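Local coordinates for protein SSD1 (Saccharomyces cerevisiae S288C, PDB 7AM1) that binds mRNA and acts as a translational repressor, being a non-enzymatic member of the RNase II family, at residues A[505-510]-A[549-554]; A[558-563]-A[656-661]; A[571-576]-A[670-675]. One frame throughout, in Å; residues are numbered along the deposited sequence.

Contact 1: residues A[505-510]-A[549-554]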
loop_
_atom_site.group_PDB
_atom_site.type_symbol
_atom_site.label_atom_id
_atom_site.label_comp_id
_atom_site.label_asym_id
_atom_site.label_seq_id
_atom_site.Cartn_x
_atom_site.Cartn_y
_atom_site.Cartn_z
ATOM N N SER A 505 4.253 18.779 -19.334
ATOM C CA SER A 505 4.491 20.140 -18.862
ATOM C C SER A 505 3.891 20.362 -17.476
ATOM O O SER A 505 4.474 21.080 -16.656
ATOM C CB SER A 505 3.940 21.165 -19.858
ATOM O OG SER A 505 2.538 21.316 -19.725
ATOM N N PHE A 506 2.716 19.779 -17.198
ATOM C CA PHE A 506 2.190 19.804 -15.836
ATOM C C PHE A 506 3.169 19.139 -14.879
ATOM O O PHE A 506 3.471 19.661 -13.800
ATOM C CB PHE A 506 0.844 19.076 -15.742
ATOM C CG PHE A 506 -0.298 19.772 -16.423
ATOM C CD1 PHE A 506 -0.165 21.043 -16.945
ATOM C CD2 PHE A 506 -1.534 19.150 -16.497
ATOM C CE1 PHE A 506 -1.237 21.667 -17.557
ATOM C CE2 PHE A 506 -2.603 19.762 -17.105
ATOM C CZ PHE A 506 -2.459 21.029 -17.632
ATOM N N TYR A 507 3.663 17.964 -15.271
ATOM C CA TYR A 507 4.570 17.190 -14.435
ATOM C C TYR A 507 5.858 17.955 -14.175
ATOM O O TYR A 507 6.316 18.055 -13.031
ATOM C CB TYR A 507 4.857 15.857 -15.128
ATOM C CG TYR A 507 5.888 14.985 -14.461
ATOM C CD1 TYR A 507 5.667 14.459 -13.198
ATOM C CD2 TYR A 507 7.069 14.652 -15.112
ATOM C CE1 TYR A 507 6.600 13.645 -12.590
ATOM C CE2 TYR A 507 8.009 13.832 -14.513
ATOM C CZ TYR A 507 7.770 13.331 -13.257
ATOM O OH TYR A 507 8.708 12.517 -12.668
ATOM N N ALA A 508 6.446 18.518 -15.234
ATOM C CA ALA A 508 7.707 19.233 -15.097
ATOM C C ALA A 508 7.582 20.402 -14.134
ATOM O O ALA A 508 8.510 20.694 -13.373
ATOM C CB ALA A 508 8.177 19.722 -16.467
ATOM N N ARG A 509 6.444 21.094 -14.160
ATOM C CA ARG A 509 6.246 22.192 -13.222
ATOM C C ARG A 509 6.013 21.651 -11.813
ATOM O O ARG A 509 6.504 22.222 -10.834
ATOM C CB ARG A 509 5.098 23.081 -13.701
ATOM C CG ARG A 509 5.085 24.469 -13.065
ATOM C CD ARG A 509 3.944 25.333 -13.606
ATOM N NE ARG A 509 2.676 24.606 -13.576
ATOM C CZ ARG A 509 1.945 24.288 -14.644
ATOM N NH1 ARG A 509 2.311 24.655 -15.869
ATOM N NH2 ARG A 509 0.818 23.612 -14.475
ATOM N N ARG A 510 5.264 20.549 -11.690
ATOM C CA ARG A 510 4.979 19.992 -10.369
ATOM C C ARG A 510 6.265 19.609 -9.641
ATOM O O ARG A 510 6.426 19.904 -8.452
ATOM C CB ARG A 510 4.060 18.772 -10.478
ATOM C CG ARG A 510 3.572 18.267 -9.113
ATOM C CD ARG A 510 2.641 17.059 -9.215
ATOM N NE ARG A 510 3.277 15.897 -9.840
ATOM C CZ ARG A 510 4.242 15.167 -9.284
ATOM N NH1 ARG A 510 4.749 14.130 -9.941
ATOM N NH2 ARG A 510 4.709 15.472 -8.078
ATOM N N ILE A 549 -2.362 10.372 -17.926
ATOM C CA ILE A 549 -3.661 10.705 -17.361
ATOM C C ILE A 549 -3.529 11.035 -15.879
ATOM O O ILE A 549 -4.250 11.899 -15.368
ATOM C CB ILE A 549 -4.658 9.552 -17.593
ATOM C CG1 ILE A 549 -4.827 9.271 -19.095
ATOM C CG2 ILE A 549 -5.989 9.841 -16.909
ATOM C CD1 ILE A 549 -5.306 10.457 -19.937
ATOM N N ASN A 550 -2.614 10.363 -15.166
ATOM C CA ASN A 550 -2.467 10.596 -13.730
ATOM C C ASN A 550 -1.928 11.996 -13.447
ATOM O O ASN A 550 -2.355 12.648 -12.486
ATOM C CB ASN A 550 -1.549 9.534 -13.106
ATOM C CG ASN A 550 -1.665 9.468 -11.571
ATOM O OD1 ASN A 550 -2.753 9.611 -11.005
ATOM N ND2 ASN A 550 -0.535 9.246 -10.900
ATOM N N GLU A 551 -0.986 12.481 -14.259
ATOM C CA GLU A 551 -0.461 13.819 -14.006
ATOM C C GLU A 551 -1.483 14.889 -14.372
ATOM O O GLU A 551 -1.498 15.965 -13.763
ATOM C CB GLU A 551 0.847 14.037 -14.762
ATOM C CG GLU A 551 2.049 13.349 -14.114
ATOM C CD GLU A 551 2.389 13.915 -12.739
ATOM O OE1 GLU A 551 2.220 15.138 -12.531
ATOM O OE2 GLU A 551 2.820 13.130 -11.860
ATOM N N ILE A 552 -2.352 14.613 -15.345
ATOM C CA ILE A 552 -3.442 15.540 -15.627
ATOM C C ILE A 552 -4.430 15.563 -14.467
ATOM O O ILE A 552 -4.887 16.632 -14.051
ATOM C CB ILE A 552 -4.122 15.181 -16.962
ATOM C CG1 ILE A 552 -3.202 15.550 -18.132
ATOM C CG2 ILE A 552 -5.469 15.894 -17.096
ATOM C CD1 ILE A 552 -3.635 14.971 -19.463
ATOM N N LYS A 553 -4.759 14.393 -13.912
ATOM C CA LYS A 553 -5.680 14.333 -12.780
ATOM C C LYS A 553 -5.085 14.992 -11.541
ATOM O O LYS A 553 -5.817 15.593 -10.743
ATOM C CB LYS A 553 -6.050 12.880 -12.481
ATOM C CG LYS A 553 -7.037 12.278 -13.470
ATOM C CD LYS A 553 -7.226 10.785 -13.250
ATOM C CE LYS A 553 -8.294 10.223 -14.175
ATOM N NZ LYS A 553 -8.492 8.758 -13.979
ATOM N N ARG A 554 -3.768 14.867 -11.343
ATOM C CA ARG A 554 -3.131 15.522 -10.205
ATOM C C ARG A 554 -3.251 17.034 -10.317
ATOM O O ARG A 554 -3.496 17.728 -9.323
ATOM C CB ARG A 554 -1.662 15.108 -10.112
ATOM C CG ARG A 554 -1.450 13.690 -9.565
ATOM C CD ARG A 554 -0.008 13.238 -9.700
ATOM N NE ARG A 554 0.201 11.943 -9.055
ATOM C CZ ARG A 554 1.382 11.358 -8.903
ATOM N NH1 ARG A 554 2.482 11.950 -9.350
ATOM N NH2 ARG A 554 1.462 10.179 -8.296
#

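Contact 2: residues A[558-563]-A[656-661]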
loop_
_atom_site.group_PDB
_atom_site.type_symbol
_atom_site.label_atom_id
_atom_site.label_comp_id
_atom_site.label_asym_id
_atom_site.label_seq_id
_atom_site.Cartn_x
_atom_site.Cartn_y
_atom_site.Cartn_z
ATOM N N SER A 558 -5.436 19.425 -7.885
ATOM C CA SER A 558 -4.789 20.603 -7.321
ATOM C C SER A 558 -5.637 21.849 -7.539
ATOM O O SER A 558 -5.790 22.679 -6.633
ATOM C CB SER A 558 -3.409 20.775 -7.957
ATOM O OG SER A 558 -2.799 21.982 -7.544
ATOM N N THR A 559 -6.189 21.999 -8.743
ATOM C CA THR A 559 -6.997 23.168 -9.064
ATOM C C THR A 559 -8.257 23.213 -8.217
ATOM O O THR A 559 -8.638 24.277 -7.711
ATOM C CB THR A 559 -7.347 23.154 -10.554
ATOM O OG1 THR A 559 -6.145 23.312 -11.320
ATOM C CG2 THR A 559 -8.336 24.262 -10.900
ATOM N N VAL A 560 -8.921 22.069 -8.059
ATOM C CA VAL A 560 -10.150 22.024 -7.281
ATOM C C VAL A 560 -9.863 22.317 -5.813
ATOM O O VAL A 560 -10.607 23.062 -5.163
ATOM C CB VAL A 560 -10.840 20.663 -7.483
ATOM C CG1 VAL A 560 -12.000 20.486 -6.515
ATOM C CG2 VAL A 560 -11.325 20.543 -8.928
ATOM N N ALA A 561 -8.771 21.761 -5.275
ATOM C CA ALA A 561 -8.401 22.031 -3.887
ATOM C C ALA A 561 -8.200 23.523 -3.651
ATOM O O ALA A 561 -8.681 24.077 -2.656
ATOM C CB ALA A 561 -7.130 21.264 -3.519
ATOM N N GLU A 562 -7.468 24.187 -4.550
ATOM C CA GLU A 562 -7.239 25.624 -4.426
ATOM C C GLU A 562 -8.553 26.391 -4.458
ATOM O O GLU A 562 -8.756 27.334 -3.683
ATOM C CB GLU A 562 -6.317 26.089 -5.556
ATOM C CG GLU A 562 -4.893 25.561 -5.437
ATOM C CD GLU A 562 -4.037 25.838 -6.668
ATOM O OE1 GLU A 562 -4.575 26.339 -7.678
ATOM O OE2 GLU A 562 -2.826 25.523 -6.631
ATOM N N LYS A 563 -9.466 25.984 -5.342
ATOM C CA LYS A 563 -10.733 26.685 -5.492
ATOM C C LYS A 563 -11.602 26.557 -4.246
ATOM O O LYS A 563 -12.132 27.558 -3.748
ATOM C CB LYS A 563 -11.476 26.155 -6.719
ATOM C CG LYS A 563 -12.826 26.811 -6.943
ATOM C CD LYS A 563 -13.203 26.822 -8.410
ATOM C CE LYS A 563 -12.283 27.736 -9.213
ATOM N N ILE A 656 -1.176 22.211 -1.733
ATOM C CA ILE A 656 -2.542 21.908 -1.330
ATOM C C ILE A 656 -3.076 20.873 -2.306
ATOM O O ILE A 656 -2.647 20.810 -3.462
ATOM C CB ILE A 656 -3.409 23.192 -1.296
ATOM C CG1 ILE A 656 -4.716 22.952 -0.535
ATOM C CG2 ILE A 656 -3.703 23.685 -2.710
ATOM C CD1 ILE A 656 -5.473 24.244 -0.216
ATOM N N TYR A 657 -3.995 20.040 -1.833
ATOM C CA TYR A 657 -4.479 18.934 -2.646
ATOM C C TYR A 657 -5.818 18.479 -2.090
ATOM O O TYR A 657 -6.172 18.774 -0.946
ATOM C CB TYR A 657 -3.459 17.780 -2.665
ATOM C CG TYR A 657 -3.611 16.806 -3.813
ATOM C CD1 TYR A 657 -3.451 17.230 -5.131
ATOM C CD2 TYR A 657 -3.867 15.456 -3.586
ATOM C CE1 TYR A 657 -3.583 16.354 -6.186
ATOM C CE2 TYR A 657 -3.996 14.567 -4.642
ATOM C CZ TYR A 657 -3.850 15.028 -5.943
ATOM O OH TYR A 657 -3.974 14.164 -7.010
ATOM N N THR A 658 -6.562 17.770 -2.930
ATOM C CA THR A 658 -7.753 17.050 -2.505
ATOM C C THR A 658 -8.057 15.988 -3.553
ATOM O O THR A 658 -7.288 15.789 -4.501
ATOM C CB THR A 658 -8.953 17.981 -2.293
ATOM O OG1 THR A 658 -10.008 17.238 -1.663
ATOM C CG2 THR A 658 -9.460 18.545 -3.612
ATOM N N HIS A 659 -9.190 15.311 -3.389
ATOM C CA HIS A 659 -9.607 14.244 -4.289
ATOM C C HIS A 659 -10.938 14.602 -4.928
ATOM O O HIS A 659 -11.953 14.743 -4.236
ATOM C CB HIS A 659 -9.693 12.910 -3.550
ATOM C CG HIS A 659 -8.397 12.168 -3.515
ATOM N ND1 HIS A 659 -8.251 10.961 -2.869
ATOM C CD2 HIS A 659 -7.189 12.454 -4.058
ATOM C CE1 HIS A 659 -7.005 10.542 -3.001
ATOM N NE2 HIS A 659 -6.341 11.426 -3.725
ATOM N N PHE A 660 -10.920 14.725 -6.254
ATOM C CA PHE A 660 -12.060 15.151 -7.054
ATOM C C PHE A 660 -12.289 14.276 -8.278
ATOM O O PHE A 660 -13.429 14.215 -8.754
ATOM C CB PHE A 660 -11.852 16.619 -7.481
ATOM C CG PHE A 660 -12.685 17.073 -8.656
ATOM C CD1 PHE A 660 -13.922 17.670 -8.457
ATOM C CD2 PHE A 660 -12.200 16.969 -9.952
ATOM C CE1 PHE A 660 -14.678 18.116 -9.534
ATOM C CE2 PHE A 660 -12.951 17.413 -11.033
ATOM C CZ PHE A 660 -14.191 17.988 -10.822
ATOM N N THR A 661 -11.278 13.537 -8.747
ATOM C CA THR A 661 -11.288 12.924 -10.069
ATOM C C THR A 661 -11.807 11.487 -10.105
ATOM O O THR A 661 -11.798 10.879 -11.181
ATOM C CB THR A 661 -9.866 12.942 -10.673
ATOM O OG1 THR A 661 -8.912 12.503 -9.693
ATOM C CG2 THR A 661 -9.485 14.344 -11.170
HETATM O O HOH W 1 -1.620 22.413 -5.415
#

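Contact 3: residues A[571-576]-A[670-675]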
loop_
_atom_site.group_PDB
_atom_site.type_symbol
_atom_site.label_atom_id
_atom_site.label_comp_id
_atom_site.label_asym_id
_atom_site.label_seq_id
_atom_site.Cartn_x
_atom_site.Cartn_y
_atom_site.Cartn_z
ATOM N N LEU A 571 -14.021 24.879 5.962
ATOM C CA LEU A 571 -14.831 23.683 5.763
ATOM C C LEU A 571 -14.354 22.809 4.602
ATOM O O LEU A 571 -14.918 21.728 4.390
ATOM C CB LEU A 571 -16.301 24.073 5.550
ATOM C CG LEU A 571 -17.002 24.775 6.718
ATOM C CD1 LEU A 571 -18.480 24.984 6.392
ATOM C CD2 LEU A 571 -16.846 24.017 8.028
ATOM N N ALA A 572 -13.316 23.222 3.872
ATOM C CA ALA A 572 -12.853 22.453 2.723
ATOM C C ALA A 572 -12.328 21.086 3.149
ATOM O O ALA A 572 -11.580 20.961 4.122
ATOM C CB ALA A 572 -11.751 23.217 1.982
ATOM N N LEU A 573 -12.726 20.052 2.406
ATOM C CA LEU A 573 -12.165 18.714 2.572
ATOM C C LEU A 573 -10.948 18.622 1.661
ATOM O O LEU A 573 -11.078 18.666 0.433
ATOM C CB LEU A 573 -13.185 17.628 2.245
ATOM C CG LEU A 573 -12.723 16.187 2.524
ATOM C CD1 LEU A 573 -13.897 15.232 2.387
ATOM C CD2 LEU A 573 -11.578 15.719 1.627
ATOM N N LEU A 574 -9.773 18.534 2.260
ATOM C CA LEU A 574 -8.502 18.527 1.560
ATOM C C LEU A 574 -7.783 17.209 1.837
ATOM O O LEU A 574 -8.282 16.341 2.558
ATOM C CB LEU A 574 -7.667 19.732 1.996
ATOM C CG LEU A 574 -8.323 21.092 1.729
ATOM C CD1 LEU A 574 -7.491 22.222 2.322
ATOM C CD2 LEU A 574 -8.526 21.307 0.242
ATOM N N ARG A 575 -6.591 17.065 1.266
ATOM C CA ARG A 575 -5.801 15.852 1.433
ATOM C C ARG A 575 -4.340 16.250 1.533
ATOM O O ARG A 575 -3.832 16.967 0.667
ATOM C CB ARG A 575 -6.025 14.883 0.270
ATOM C CG ARG A 575 -5.311 13.547 0.415
ATOM C CD ARG A 575 -5.900 12.541 -0.553
ATOM N NE ARG A 575 -5.270 11.230 -0.467
ATOM C CZ ARG A 575 -5.574 10.303 0.437
ATOM N NH1 ARG A 575 -6.488 10.532 1.373
ATOM N NH2 ARG A 575 -4.943 9.139 0.409
ATOM N N ARG A 576 -3.685 15.833 2.606
ATOM C CA ARG A 576 -2.287 16.166 2.812
ATOM C C ARG A 576 -1.473 14.895 2.993
ATOM O O ARG A 576 -2.010 13.797 3.147
ATOM C CB ARG A 576 -2.104 17.093 4.015
ATOM C CG ARG A 576 -2.456 16.491 5.367
ATOM C CD ARG A 576 -2.193 17.535 6.422
ATOM N NE ARG A 576 -2.329 17.028 7.779
ATOM C CZ ARG A 576 -1.684 17.529 8.827
ATOM N NH1 ARG A 576 -0.835 18.538 8.668
ATOM N NH2 ARG A 576 -1.881 17.014 10.033
ATOM N N HIS A 670 -17.220 12.653 -3.313
ATOM C CA HIS A 670 -18.604 13.108 -3.237
ATOM C C HIS A 670 -18.704 14.373 -2.399
ATOM O O HIS A 670 -19.353 15.345 -2.798
ATOM C CB HIS A 670 -19.502 12.018 -2.653
ATOM C CG HIS A 670 -19.714 10.855 -3.570
ATOM N ND1 HIS A 670 -20.943 10.253 -3.733
ATOM C CD2 HIS A 670 -18.855 10.185 -4.374
ATOM C CE1 HIS A 670 -20.832 9.262 -4.598
ATOM N NE2 HIS A 670 -19.576 9.199 -5.002
ATOM N N VAL A 671 -18.071 14.372 -1.225
ATOM C CA VAL A 671 -18.061 15.563 -0.382
ATOM C C VAL A 671 -17.423 16.727 -1.128
ATOM O O VAL A 671 -17.945 17.848 -1.136
ATOM C CB VAL A 671 -17.328 15.275 0.942
ATOM C CG1 VAL A 671 -17.340 16.505 1.829
ATOM C CG2 VAL A 671 -17.955 14.081 1.662
ATOM N N VAL A 672 -16.281 16.476 -1.769
ATOM C CA VAL A 672 -15.599 17.527 -2.518
ATOM C C VAL A 672 -16.482 18.040 -3.650
ATOM O O VAL A 672 -16.536 19.247 -3.912
ATOM C CB VAL A 672 -14.246 17.011 -3.042
ATOM C CG1 VAL A 672 -13.618 18.018 -4.005
ATOM C CG2 VAL A 672 -13.309 16.708 -1.881
ATOM N N HIS A 673 -17.177 17.142 -4.349
ATOM C CA HIS A 673 -18.048 17.584 -5.432
ATOM C C HIS A 673 -19.166 18.483 -4.914
ATOM O O HIS A 673 -19.478 19.515 -5.520
ATOM C CB HIS A 673 -18.631 16.378 -6.165
ATOM C CG HIS A 673 -17.684 15.747 -7.136
ATOM N ND1 HIS A 673 -18.112 15.095 -8.271
ATOM C CD2 HIS A 673 -16.333 15.657 -7.135
ATOM C CE1 HIS A 673 -17.065 14.638 -8.934
ATOM N NE2 HIS A 673 -15.973 14.964 -8.265
ATOM N N ARG A 674 -19.782 18.112 -3.790
ATOM C CA ARG A 674 -20.834 18.950 -3.229
ATOM C C ARG A 674 -20.277 20.281 -2.746
ATOM O O ARG A 674 -20.942 21.315 -2.876
ATOM C CB ARG A 674 -21.546 18.206 -2.100
ATOM C CG ARG A 674 -22.257 16.947 -2.582
ATOM C CD ARG A 674 -23.268 16.420 -1.574
ATOM N NE ARG A 674 -24.196 15.474 -2.194
ATOM C CZ ARG A 674 -24.068 14.149 -2.172
ATOM N NH1 ARG A 674 -23.045 13.575 -1.550
ATOM N NH2 ARG A 674 -24.974 13.392 -2.776
ATOM N N GLN A 675 -19.050 20.283 -2.221
ATOM C CA GLN A 675 -18.413 21.537 -1.840
ATOM C C GLN A 675 -18.131 22.409 -3.058
ATOM O O GLN A 675 -18.339 23.627 -3.016
ATOM C CB GLN A 675 -17.125 21.248 -1.071
ATOM C CG GLN A 675 -17.381 20.722 0.329
ATOM C CD GLN A 675 -16.124 20.622 1.176
ATOM O OE1 GLN A 675 -15.008 20.737 0.671
ATOM N NE2 GLN A 675 -16.303 20.392 2.476
#

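Contact 1: residues A[505-510]-A[549-554]
Arg510 grips Glu551 side-on, with one nitrogen to each carboxylate oxygen, and this paired salt bridge links the two helices of the RNB domain at 505-510 and 549-554. Arg510 NE donates to the syn lone pair of Glu551 OE1 at 3.0 Å in an almost straight bond (176°), with OE1 practically in the guanidinium plane. The second bond, from Arg510 NH1 to Glu551 OE2, is 2.9 Å long but more bent, because the carboxylate is tilted out of the guanidinium plane. A bend at chi3 of Arg510 (61°) swings the guanidinium across the helix end, so that NE and NH1 face the carboxylate, which Glu551, bent at chi2, brings over. Arg554, one turn further along, reaches the same OE2 through NH1 at 2.8 Å in a weak, bent bond, completing a three-residue salt-bridge network. Its NH1 thus lies over one face of the Arg510 guanidinium, with the two planes nearly perpendicular, and the shared carboxylate probably offsets the closeness of the two positive groups.

Tyr507 packs obliquely on the carboxylate, its CD1 3.4 Å from Glu551 CD and the planes far from parallel. On the other flank, Phe506 turns its ring edge to the neighbouring helix, where CD2 is 4.3 Å from Ile552 CG1. The second shell holds the arginines: Arg554 NH2 forms a salt bridge with Glu526, and Arg510 NH2 bonds to Leu652 O. The short segments cross at 60°, 9.2 Å apart, and on the apolar flank Phe506 and Ile552 pack against strands 389-397, 462-472 and 378-384 of the RNB sheet.

Contact 2: residues A[558-563]-A[656-661]
Val560 lays its CG2 methyl over the face of the Phe660 ring, 3.8 Å from the centroid and only 12° off the ring normal, a clear CH-pi contact. The two side chains cross at about a right angle, so that CG1 of Val560 meets the ring's CD1 margin and the Phe660 CB while CG2 sits over the centre. Phe660 gets there because its CG is anti to the backbone N (chi1 161°), which swings the ring across to helix 544-568.

Further along the chain, Ala561 CB presses against the backbone of the loop, 3.4 Å from Tyr657 C, with the Thr658 CG2 methyl beside it at 3.6 Å. Thr658 OG1 lies anti to the backbone N and bonds to Leu573 O, which turns CG2 to Ala561. At the outer margin Ile656 CG2 touches Glu562 CG at 3.5 Å, the two side chains meeting obliquely, and the Tyr657 ring stands beside the start of the segment near Ser558 N. Putting an alanine in place of Phe660 takes away the ring under Val560 CG2 and would probably open a gap between the helix and the loop.

Asn557, just before the helical segment, holds the loop from several points: its OD1 accepts Phe660 N and its ND2 meets Tyr657 OH and Thr661 OG1. Between the segments themselves no direct hydrogen bond forms; a water donates to Ile656 O at 2.7 Å and also bonds to Ser558 OG. The contact is therefore chiefly apolar, its shape set by methyls against a ring and backbone, while the polar fastening of this RNB-domain loop comes from neighbouring residues and one bridging water.

Contact 3: residues A[571-576]-A[670-675]
The carboxamide of Gln675 is used at both of its polar ends by the backbone of 571-573. Its OE1 accepts Leu573 N at 2.9 Å in a nearly straight bond (167°), the donor lying in the carbonyl plane on a lone pair. Its NE2 reaches back to Leu571 O at 2.7 Å in a weak, strongly bent bond, the oxygen lying well to one side of the amide plane. Ala572 CA stands on that same side, 3.4 Å from OE1, while Leu573 CB sits on the opposite side, 3.9 Å from the same oxygen. The Gln675 chain runs extended beyond CG, which carries the amide from helix 668-681 to the loop that leads into strand 573-576.

Beside this polar end is an apolar patch made by Leu573. Its CG is anti to the backbone N (chi1 -174°), which directs the branched end at the helix; CD1 meets Val671 CG1 at 3.7 Å and CD2 meets Val672 CG2 at 4.0 Å, each pair crossing at about a right angle. The Val672 methyl also rests against Leu573 O, 3.8 Å away.

The strand pairs with strand 635-638 in a two-stranded antiparallel sheet, and Arg575 forms a salt bridge with Asp529. Val671 also packs on Leu692 of helix 689-725, and Gln675 NE2 has a further bond with Tyr685 OH.

In chemical terms, the buried glutamine accepts firmly from Leu573 N and donates weakly to Leu571 O, just where the chain enters its strand. Having a partner at each end, the amide is probably fixed against a flip, and the leucine–valine packing adds apolar surface to the hydrogen bond that ties the strand to the helix.

Overall arrangement
Along the chain, helix 495-510 is met first, and contact 1 closes the excursion from it to the early part of helix 544-568. The same long helix then carries residues 558-563 into contact 2, so contacts 1 and 2 follow in series on it, with centres 13 Å apart. Strand 573-576 comes directly after that helix and opens contact 3 before contact 2 has closed at the loop 656-661; helix 668-681 then closes contact 3, and the two long-range links cross. Contact 2 touches both others, meeting contact 3 where Phe660 O lies 2.7 Å from His673 NE2, a probable hydrogen bond. Helices 495-510, 544-568 and 668-681, loop 656-661 and strand 573-576 are thereby tied together.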